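PDB 2Q1C: 2-dehydro-3-deoxy-D-arabinonate dehydratase from Sulfolobus solfataricus, which catalyses the metal-dependent dehydration of 2-dehydro-3-deoxy-D-arabinonate to 2,5-dioxopentanoate in a pentose oxidation pathway. Local coordinates for residues W139-P144 against I258-D263; I161-S166 against V272-S277. All coordinates share one frame; numbering follows the deposited sequence.

Both contacts lie in the catalytic domain of the FAH family, and each has a segment that supplies a ligand to the calcium: Glu-143 from 139-144, Asp-164 from 161-166. Interaction 1 joins two loops and is mixed: buried next to the metal, it runs out to an exposed arginine stacked on a tryptophan, with one direct hydrogen bond and a bridging water. Interaction 2 lies deeper, its centre about 6 Å from that of the chain against about 15 Å for interaction 1, and is a face-to-face meeting of two strands, mainly through isoleucines with Asp-163 among them, without a hydrogen bond. Their backbones join: Leu-141 N lies 3.0 Å from Ser-166 O, a probable hydrogen bond.

Interaction 1 (W139-P144 against I258-D263); sequences WTLPEP and IVPGRD. With CA (calcium ion), chain B; 2KT (2-ketobutyric acid), chain C.
Trp-139 and Arg-262 close the outer end of a contact between two antiparallel loops of the FAH-family domain, the other end of which reaches the metal site. The guanidinium lies flat over the indole, planes 14° and centres 4.5 Å apart, an off-centre cation-pi stack over the five-membered ring. Bends at chi2 and chi3 fold the arginine chain across the indole, and its CG makes a CH-pi contact over the six-membered ring.

One direct hydrogen bond crosses the loops, from Trp-139 NE1 to Gly-261 O at 3.2 Å; it is bent (139° at the hydrogen), with the acceptor tilted out of the indole plane. A water bridges the backbones further in, donating to both Pro-142 O and Ile-258 O.

Apolar contacts line the rest. Midway, Leu-141 slides past Pro-260, its CD2 3.8 Å from the proline CB; at the inner end Pro-144 crosses Ile-258 at about a right angle, CG to CD1 3.8 Å. Leu-210 touches Pro-144, Ile-258 and Pro-260.

Glu-143 shares the calcium with Glu-145, Asp-164, O3 and O of the bound 2-ketobutyrate, and a water. Arg-89 forms a salt bridge with Glu-143 OE1, while Glu-143 OE2 binds the calcium at 2.3 Å.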
loop_
_atom_site.group_PDB
_atom_site.type_symbol
_atom_site.label_atom_id
_atom_site.label_comp_id
_atom_site.label_asym_id
_atom_site.label_seq_id
_atom_site.Cartn_x
_atom_site.Cartn_y
_atom_site.Cartn_z
ATOM N N TRP A 139 -10.584 -8.297 -42.490
ATOM C CA TRP A 139 -11.205 -6.991 -42.726
ATOM C C TRP A 139 -11.522 -6.249 -41.422
ATOM O O TRP A 139 -12.623 -6.368 -40.872
ATOM C CB TRP A 139 -12.457 -7.139 -43.608
ATOM C CG TRP A 139 -13.170 -5.843 -43.913
ATOM C CD1 TRP A 139 -12.602 -4.659 -44.290
ATOM C CD2 TRP A 139 -14.586 -5.616 -43.886
ATOM N NE1 TRP A 139 -13.573 -3.706 -44.487
ATOM C CE2 TRP A 139 -14.800 -4.267 -44.248
ATOM C CE3 TRP A 139 -15.695 -6.420 -43.587
ATOM C CZ2 TRP A 139 -16.077 -3.702 -44.318
ATOM C CZ3 TRP A 139 -16.967 -5.857 -43.656
ATOM C CH2 TRP A 139 -17.146 -4.511 -44.019
ATOM N N THR A 140 -10.546 -5.479 -40.941
ATOM C CA THR A 140 -10.686 -4.715 -39.703
ATOM C C THR A 140 -10.660 -3.216 -39.992
ATOM O O THR A 140 -9.773 -2.731 -40.694
ATOM C CB THR A 140 -9.583 -5.095 -38.689
ATOM O OG1 THR A 140 -9.687 -6.491 -38.378
ATOM C CG2 THR A 140 -9.715 -4.290 -37.402
ATOM N N LEU A 141 -11.639 -2.493 -39.453
ATOM C CA LEU A 141 -11.763 -1.053 -39.684
ATOM C C LEU A 141 -11.701 -0.245 -38.389
ATOM O O LEU A 141 -12.131 -0.725 -37.339
ATOM C CB LEU A 141 -13.069 -0.732 -40.422
ATOM C CG LEU A 141 -13.248 -1.185 -41.875
ATOM C CD1 LEU A 141 -14.646 -0.828 -42.357
ATOM C CD2 LEU A 141 -12.194 -0.579 -42.797
ATOM N N PRO A 142 -11.152 0.985 -38.459
ATOM C CA PRO A 142 -11.238 1.889 -37.319
ATOM C C PRO A 142 -12.570 2.638 -37.315
ATOM O O PRO A 142 -13.078 3.007 -38.378
ATOM C CB PRO A 142 -10.077 2.857 -37.553
ATOM C CG PRO A 142 -9.906 2.897 -39.035
ATOM C CD PRO A 142 -10.410 1.584 -39.586
ATOM N N GLU A 143 -13.134 2.847 -36.131
ATOM C CA GLU A 143 -14.388 3.581 -36.011
ATOM C C GLU A 143 -14.183 4.872 -35.213
ATOM O O GLU A 143 -14.155 4.848 -33.979
ATOM C CB GLU A 143 -15.488 2.697 -35.414
ATOM C CG GLU A 143 -15.847 1.488 -36.286
ATOM C CD GLU A 143 -17.037 0.687 -35.768
ATOM O OE1 GLU A 143 -17.372 -0.347 -36.386
ATOM O OE2 GLU A 143 -17.644 1.082 -34.749
ATOM N N PRO A 144 -14.009 6.003 -35.927
ATOM C CA PRO A 144 -13.793 7.320 -35.324
ATOM C C PRO A 144 -15.031 7.806 -34.577
ATOM O O PRO A 144 -16.101 7.953 -35.176
ATOM C CB PRO A 144 -13.501 8.218 -36.533
ATOM C CG PRO A 144 -14.122 7.528 -37.687
ATOM C CD PRO A 144 -14.001 6.066 -37.400
ATOM N N ILE A 258 -18.495 7.355 -39.998
ATOM C CA ILE A 258 -17.523 7.194 -41.078
ATOM C C ILE A 258 -17.139 5.721 -41.220
ATOM O O ILE A 258 -16.435 5.165 -40.372
ATOM C CB ILE A 258 -16.261 8.063 -40.848
ATOM C CG1 ILE A 258 -16.651 9.526 -40.612
ATOM C CG2 ILE A 258 -15.307 7.946 -42.035
ATOM C CD1 ILE A 258 -15.629 10.327 -39.826
ATOM N N VAL A 259 -17.617 5.093 -42.291
ATOM C CA VAL A 259 -17.363 3.674 -42.535
ATOM C C VAL A 259 -16.690 3.461 -43.895
ATOM O O VAL A 259 -17.346 3.561 -44.937
ATOM C CB VAL A 259 -18.663 2.824 -42.441
ATOM C CG1 VAL A 259 -18.357 1.344 -42.655
ATOM C CG2 VAL A 259 -19.356 3.032 -41.097
ATOM N N PRO A 260 -15.369 3.193 -43.890
ATOM C CA PRO A 260 -14.634 2.804 -45.095
ATOM C C PRO A 260 -15.158 1.508 -45.720
ATOM O O PRO A 260 -15.833 0.723 -45.050
ATOM C CB PRO A 260 -13.200 2.610 -44.585
ATOM C CG PRO A 260 -13.124 3.434 -43.349
ATOM C CD PRO A 260 -14.475 3.296 -42.722
ATOM N N GLY A 261 -14.834 1.297 -46.995
ATOM C CA GLY A 261 -15.356 0.169 -47.763
ATOM C C GLY A 261 -14.736 -1.178 -47.447
ATOM O O GLY A 261 -13.864 -1.293 -46.579
ATOM N N ARG A 262 -15.205 -2.199 -48.166
ATOM C CA ARG A 262 -14.732 -3.578 -48.028
ATOM C C ARG A 262 -13.266 -3.745 -48.416
ATOM O O ARG A 262 -12.583 -4.637 -47.905
ATOM C CB ARG A 262 -15.602 -4.519 -48.867
ATOM C CG ARG A 262 -16.646 -5.295 -48.070
ATOM C CD ARG A 262 -16.250 -6.767 -47.867
ATOM N NE ARG A 262 -14.828 -6.947 -47.558
ATOM C CZ ARG A 262 -14.273 -8.096 -47.175
ATOM N NH1 ARG A 262 -12.971 -8.148 -46.923
ATOM N NH2 ARG A 262 -15.012 -9.191 -47.035
ATOM N N ASP A 263 -12.801 -2.884 -49.320
ATOM C CA ASP A 263 -11.419 -2.900 -49.796
ATOM C C ASP A 263 -10.474 -2.099 -48.900
ATOM O O ASP A 263 -9.252 -2.244 -48.987
ATOM C CB ASP A 263 -11.353 -2.371 -51.232
ATOM C CG ASP A 263 -11.927 -3.352 -52.249
ATOM O OD1 ASP A 263 -12.292 -4.489 -51.861
ATOM O OD2 ASP A 263 -12.010 -2.984 -53.445
HETATM CA CA CA B . -18.529 1.592 -32.742
HETATM C C4 2KT C . -21.728 -1.744 -33.967
HETATM C C3 2KT C . -22.205 -0.554 -33.966
HETATM C C2 2KT C . -21.300 0.321 -33.862
HETATM O O3 2KT C . -20.216 0.031 -33.368
HETATM C C 2KT C . -21.513 1.579 -34.280
HETATM O OXT 2KT C . -22.614 1.899 -34.782
HETATM O O 2KT C . -20.595 2.424 -34.159
HETATM O O HOH W 1 -15.752 2.550 -39.704
HETATM O O HOH W 2 -19.642 2.592 -30.798
#

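Interaction 2 (I161-S166 against V272-S277); sequences IMDDVS and VEITIS. With CA (calcium ion), chain B.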
loop_
_atom_site.group_PDB
_atom_site.type_symbol
_atom_site.label_atom_id
_atom_site.label_comp_id
_atom_site.label_asym_id
_atom_site.label_seq_id
_atom_site.Cartn_x
_atom_site.Cartn_y
_atom_site.Cartn_z
ATOM N N ILE A 161 -11.394 11.840 -28.120
ATOM C CA ILE A 161 -11.471 11.080 -29.365
ATOM C C ILE A 161 -11.246 9.607 -29.036
ATOM O O ILE A 161 -10.303 9.278 -28.316
ATOM C CB ILE A 161 -10.376 11.529 -30.360
ATOM C CG1 ILE A 161 -10.444 13.040 -30.607
ATOM C CG2 ILE A 161 -10.482 10.750 -31.667
ATOM C CD1 ILE A 161 -9.129 13.649 -31.053
ATOM N N MET A 162 -12.094 8.724 -29.559
ATOM C CA MET A 162 -11.881 7.284 -29.386
ATOM C C MET A 162 -11.958 6.503 -30.693
ATOM O O MET A 162 -12.825 6.756 -31.533
ATOM C CB MET A 162 -12.841 6.690 -28.344
ATOM C CG MET A 162 -12.698 5.172 -28.151
ATOM S SD MET A 162 -13.343 4.516 -26.602
ATOM C CE MET A 162 -12.077 5.022 -25.442
ATOM N N ASP A 163 -11.037 5.554 -30.846
ATOM C CA ASP A 163 -11.055 4.608 -31.952
ATOM C C ASP A 163 -11.580 3.264 -31.452
ATOM O O ASP A 163 -10.902 2.557 -30.702
ATOM C CB ASP A 163 -9.649 4.452 -32.549
ATOM C CG ASP A 163 -9.638 3.691 -33.879
ATOM O OD1 ASP A 163 -10.605 2.962 -34.195
ATOM O OD2 ASP A 163 -8.636 3.818 -34.615
ATOM N N ASP A 164 -12.802 2.931 -31.861
ATOM C CA ASP A 164 -13.375 1.613 -31.621
ATOM C C ASP A 164 -12.953 0.700 -32.773
ATOM O O ASP A 164 -13.604 0.655 -33.819
ATOM C CB ASP A 164 -14.903 1.712 -31.485
ATOM C CG ASP A 164 -15.598 0.351 -31.486
ATOM O OD1 ASP A 164 -14.961 -0.677 -31.173
ATOM O OD2 ASP A 164 -16.801 0.312 -31.809
ATOM N N VAL A 165 -11.846 -0.010 -32.579
ATOM C CA VAL A 165 -11.290 -0.867 -33.624
ATOM C C VAL A 165 -12.127 -2.142 -33.716
ATOM O O VAL A 165 -12.252 -2.880 -32.738
ATOM C CB VAL A 165 -9.790 -1.184 -33.365
ATOM C CG1 VAL A 165 -9.166 -1.880 -34.561
ATOM C CG2 VAL A 165 -9.017 0.098 -33.045
ATOM N N SER A 166 -12.708 -2.382 -34.890
ATOM C CA SER A 166 -13.673 -3.472 -35.081
ATOM C C SER A 166 -13.285 -4.420 -36.217
ATOM O O SER A 166 -13.105 -3.990 -37.361
ATOM C CB SER A 166 -15.074 -2.905 -35.347
ATOM O OG SER A 166 -15.395 -1.854 -34.451
ATOM N N VAL A 272 -3.453 5.501 -38.527
ATOM C CA VAL A 272 -4.835 5.952 -38.394
ATOM C C VAL A 272 -4.892 7.270 -37.623
ATOM O O VAL A 272 -4.493 7.342 -36.458
ATOM C CB VAL A 272 -5.734 4.877 -37.730
ATOM C CG1 VAL A 272 -7.180 5.340 -37.681
ATOM C CG2 VAL A 272 -5.639 3.561 -38.482
ATOM N N GLU A 273 -5.385 8.306 -38.295
ATOM C CA GLU A 273 -5.474 9.646 -37.729
ATOM C C GLU A 273 -6.930 10.062 -37.595
ATOM O O GLU A 273 -7.687 10.008 -38.567
ATOM C CB GLU A 273 -4.740 10.655 -38.614
ATOM C CG GLU A 273 -3.266 10.349 -38.849
ATOM C CD GLU A 273 -2.615 11.309 -39.832
ATOM O OE1 GLU A 273 -3.307 12.219 -40.344
ATOM O OE2 GLU A 273 -1.404 11.151 -40.099
ATOM N N ILE A 274 -7.320 10.471 -36.390
ATOM C CA ILE A 274 -8.690 10.916 -36.135
ATOM C C ILE A 274 -8.701 12.299 -35.487
ATOM O O ILE A 274 -8.036 12.525 -34.476
ATOM C CB ILE A 274 -9.492 9.907 -35.271
ATOM C CG1 ILE A 274 -9.361 8.484 -35.831
ATOM C CG2 ILE A 274 -10.962 10.327 -35.201
ATOM C CD1 ILE A 274 -9.814 7.386 -34.886
ATOM N N THR A 275 -9.465 13.211 -36.084
ATOM C CA THR A 275 -9.537 14.599 -35.638
ATOM C C THR A 275 -10.955 14.967 -35.210
ATOM O O THR A 275 -11.918 14.693 -35.928
ATOM C CB THR A 275 -9.080 15.567 -36.758
ATOM O OG1 THR A 275 -7.809 15.146 -37.268
ATOM C CG2 THR A 275 -8.972 17.003 -36.243
ATOM N N ILE A 276 -11.074 15.575 -34.030
ATOM C CA ILE A 276 -12.335 16.161 -33.578
ATOM C C ILE A 276 -12.084 17.591 -33.105
ATOM O O ILE A 276 -11.151 17.843 -32.342
ATOM C CB ILE A 276 -13.022 15.324 -32.463
ATOM C CG1 ILE A 276 -13.320 13.902 -32.963
ATOM C CG2 ILE A 276 -14.311 16.013 -31.989
ATOM C CD1 ILE A 276 -13.925 12.963 -31.927
ATOM N N SER A 277 -12.921 18.513 -33.576
ATOM C CA SER A 277 -12.810 19.937 -33.253
ATOM C C SER A 277 -12.631 20.191 -31.760
ATOM O O SER A 277 -13.289 19.557 -30.933
ATOM C CB SER A 277 -14.040 20.697 -33.757
ATOM O OG SER A 277 -14.246 20.474 -35.140
HETATM CA CA CA B . -18.529 1.592 -32.742
HETATM O O HOH W 2 -19.642 2.592 -30.798
#
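Two beta-sheets of the FAH-family domain pack face to face here, strand 156-164 meeting strand 271-276 beside the metal site. The short strand axes approach to 7.8 Å with their directions 140° apart; the strands meet mainly through side chains, without a hydrogen bond.

Ile-161 lies against both Ile-274 and Ile-276, sliding past each in the opposite direction. Its CG2, anti to the backbone N, meets Ile-274 CG2 at 3.6 Å, whereas CG1, anti to the carbonyl carbon (chi1 -55°), rests 3.7 Å from Ile-276 CD1. Beyond it, Ile-161 CD1 reaches the backbone, 3.8 Å from Ile-274 O. Leu-282 and Ile-208 extend this apolar layer around Ile-161 and Ile-276 respectively.

Asp-163 brings a carboxylate into the same interface, crossing Ile-274 and Val-272 at about right angles. The methyl CD1 of Ile-274 packs 3.8 Å from Asp-163 CB, and Val-272 CG1 lies 3.7 Å from Asp-163 OD2. The other oxygen, OD1, accepts a weak hydrogen bond from the backbone N of Glu-143, connecting the buried aspartate to a metal ligand.

The next residue, Asp-164, turns to the calcium. Lys-118 forms a salt bridge with Asp-164 OD1, and Lys-182 a hydrogen bond with Asp-164 OD2, which binds the calcium at 2.3 Å.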